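Local coordinates for protein dihydrofolate reductase (Schistosoma mansoni, PDB 3VCO) that catalyses the NADPH-dependent reduction of 7,8-dihydrofolate to 5,6,7,8-tetrahydrofolate, a key step of folate metabolism that supports thymidylate, purine and glycine synthesis, at residues 102-107 with 113-118. Sequence-based numbering, arbitrary orientation.
Sequences FVQVVP and IDLLYN
Leu115 pushes one methyl, CD2, between Gln104 and Val106, which both turn their CB toward the helix from the same face of strand 104-106. The methyl lies 3.7 Å from Val106 CG1 and 3.8 Å from Gln104 CB, so a single branch of the leucine carries the apolar contact to both residues. The leucine side chain reaches from helix to strand because chi1 (179°) sets CG anti to the backbone N, bridging backbones whose nearest CA atoms, those of Val106 and Leu115, are 8.6 Å apart. It meets Val106 at a slant but crosses Gln104 at about a right angle, touching the aliphatic root of that side chain. The glutamine bends at chi2 (-69°), which turns its amide so that OE1 lies on the leucine side, 3.9 Å from Leu115 CD2, and NE2 faces Phe102. Gln104 NE2 makes a weak hydrogen bond to Phe102 O at 3.4 Å, a loose link to the nearby backbone.

Helix 109-116 is the helix of a beta-alpha-beta crossover in the dihydrofolate reductase fold, joining the parallel strands 104-106 and 125-130, with strands 88-92 and 64-70 between them in the sheet. Strand 104-106 is bonded to its neighbour 88-92 through Gln104 and Val106, and the helix covers one face of the sheet. Val106 also packs on Ala111 and Ala112 of that helix and on Ile90, which Leu116 touches too, while Gln104 borders Phe121. Where the helix ends, Asn118 N bonds to Leu115 O at 3.0 Å.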
loop_
_atom_site.group_PDB
_atom_site.type_symbol
_atom_site.label_atom_id
_atom_site.label_comp_id
_atom_site.label_asym_id
_atom_site.label_seq_id
_atom_site.Cartn_x
_atom_site.Cartn_y
_atom_site.Cartn_z
ATOM N N PHE A 102 -17.231 1.641 -9.884
ATOM C CA PHE A 102 -15.881 1.566 -10.429
ATOM C C PHE A 102 -14.851 0.998 -9.464
ATOM O O PHE A 102 -13.694 0.836 -9.823
ATOM C CB PHE A 102 -15.468 2.891 -11.092
ATOM C CG PHE A 102 -16.322 3.247 -12.301
ATOM C CD1 PHE A 102 -16.016 2.740 -13.549
ATOM C CD2 PHE A 102 -17.447 4.038 -12.166
ATOM C CE1 PHE A 102 -16.770 3.032 -14.627
ATOM C CE2 PHE A 102 -18.240 4.337 -13.261
ATOM C CZ PHE A 102 -17.900 3.833 -14.494
ATOM N N VAL A 103 -15.272 0.665 -8.248
ATOM C CA VAL A 103 -14.402 -0.091 -7.373
ATOM C C VAL A 103 -14.498 -1.565 -7.800
ATOM O O VAL A 103 -15.579 -2.087 -7.972
ATOM C CB VAL A 103 -14.785 0.083 -5.894
ATOM C CG1 VAL A 103 -13.945 -0.867 -5.007
ATOM C CG2 VAL A 103 -14.608 1.581 -5.455
ATOM N N GLN A 104 -13.378 -2.229 -7.981
ATOM C CA GLN A 104 -13.396 -3.651 -8.390
ATOM C C GLN A 104 -13.224 -4.592 -7.198
ATOM O O GLN A 104 -12.426 -4.346 -6.307
ATOM C CB GLN A 104 -12.277 -3.951 -9.389
ATOM C CG GLN A 104 -12.183 -2.934 -10.554
ATOM C CD GLN A 104 -13.372 -3.039 -11.487
ATOM O OE1 GLN A 104 -13.723 -4.125 -11.922
ATOM N NE2 GLN A 104 -14.028 -1.915 -11.750
ATOM N N VAL A 105 -13.999 -5.662 -7.184
ATOM C CA VAL A 105 -13.881 -6.667 -6.140
ATOM C C VAL A 105 -13.528 -7.978 -6.794
ATOM O O VAL A 105 -14.217 -8.363 -7.725
ATOM C CB VAL A 105 -15.224 -6.838 -5.428
ATOM C CG1 VAL A 105 -15.131 -7.956 -4.401
ATOM C CG2 VAL A 105 -15.670 -5.482 -4.791
ATOM N N VAL A 106 -12.435 -8.628 -6.372
ATOM C CA VAL A 106 -12.004 -9.896 -6.965
ATOM C C VAL A 106 -11.616 -10.865 -5.833
ATOM O O VAL A 106 -11.345 -10.425 -4.726
ATOM C CB VAL A 106 -10.800 -9.687 -7.913
ATOM C CG1 VAL A 106 -11.148 -8.682 -9.046
ATOM C CG2 VAL A 106 -9.600 -9.188 -7.124
ATOM N N PRO A 107 -11.655 -12.192 -6.083
ATOM C CA PRO A 107 -11.460 -13.120 -4.963
ATOM C C PRO A 107 -10.003 -13.301 -4.549
ATOM O O PRO A 107 -9.750 -13.837 -3.454
ATOM C CB PRO A 107 -11.987 -14.453 -5.509
ATOM C CG PRO A 107 -11.815 -14.336 -6.990
ATOM C CD PRO A 107 -12.045 -12.890 -7.322
ATOM N N ILE A 113 -4.352 -8.945 -10.408
ATOM C CA ILE A 113 -3.313 -8.718 -11.435
ATOM C C ILE A 113 -3.807 -9.054 -12.840
ATOM O O ILE A 113 -3.564 -8.303 -13.800
ATOM C CB ILE A 113 -2.017 -9.461 -11.107
ATOM C CG1 ILE A 113 -1.488 -8.986 -9.757
ATOM C CG2 ILE A 113 -0.950 -9.248 -12.185
ATOM C CD1 ILE A 113 -1.344 -7.468 -9.661
ATOM N N ASP A 114 -4.528 -10.157 -12.974
ATOM C CA ASP A 114 -5.129 -10.484 -14.271
ATOM C C ASP A 114 -6.071 -9.400 -14.752
ATOM O O ASP A 114 -6.123 -9.066 -15.941
ATOM C CB ASP A 114 -5.886 -11.797 -14.168
ATOM C CG ASP A 114 -4.959 -12.993 -13.905
ATOM O OD1 ASP A 114 -3.708 -12.844 -13.963
ATOM O OD2 ASP A 114 -5.495 -14.088 -13.636
ATOM N N LEU A 115 -6.861 -8.881 -13.822
ATOM C CA LEU A 115 -7.807 -7.818 -14.125
ATOM C C LEU A 115 -7.077 -6.560 -14.636
ATOM O O LEU A 115 -7.498 -5.962 -15.608
ATOM C CB LEU A 115 -8.631 -7.484 -12.877
ATOM C CG LEU A 115 -9.671 -6.369 -13.004
ATOM C CD1 LEU A 115 -10.557 -6.629 -14.239
ATOM C CD2 LEU A 115 -10.505 -6.311 -11.768
ATOM N N LEU A 116 -5.986 -6.185 -13.974
ATOM C CA LEU A 116 -5.156 -5.049 -14.410
ATOM C C LEU A 116 -4.443 -5.257 -15.738
ATOM O O LEU A 116 -4.121 -4.299 -16.462
ATOM C CB LEU A 116 -4.120 -4.739 -13.337
ATOM C CG LEU A 116 -4.792 -4.208 -12.069
ATOM C CD1 LEU A 116 -3.784 -4.013 -10.993
ATOM C CD2 LEU A 116 -5.530 -2.914 -12.372
ATOM N N TYR A 117 -4.170 -6.506 -16.071
ATOM C CA TYR A 117 -3.739 -6.781 -17.429
ATOM C C TYR A 117 -4.888 -7.129 -18.413
ATOM O O TYR A 117 -4.642 -7.453 -19.576
ATOM C CB TYR A 117 -2.674 -7.863 -17.451
ATOM C CG TYR A 117 -1.285 -7.428 -16.967
ATOM C CD1 TYR A 117 -0.349 -6.874 -17.847
ATOM C CD2 TYR A 117 -0.905 -7.610 -15.648
ATOM C CE1 TYR A 117 0.933 -6.502 -17.404
ATOM C CE2 TYR A 117 0.361 -7.258 -15.193
ATOM C CZ TYR A 117 1.286 -6.707 -16.071
ATOM O OH TYR A 117 2.545 -6.359 -15.587
ATOM N N ASN A 118 -6.140 -7.094 -17.982
ATOM C CA ASN A 118 -7.180 -7.361 -18.987
ATOM C C ASN A 118 -7.593 -6.095 -19.743
ATOM O O ASN A 118 -7.231 -4.962 -19.349
ATOM C CB ASN A 118 -8.378 -8.181 -18.449
ATOM C CG ASN A 118 -9.450 -7.339 -17.769
ATOM O OD1 ASN A 118 -9.382 -6.111 -17.701
ATOM N ND2 ASN A 118 -10.466 -8.023 -17.256
#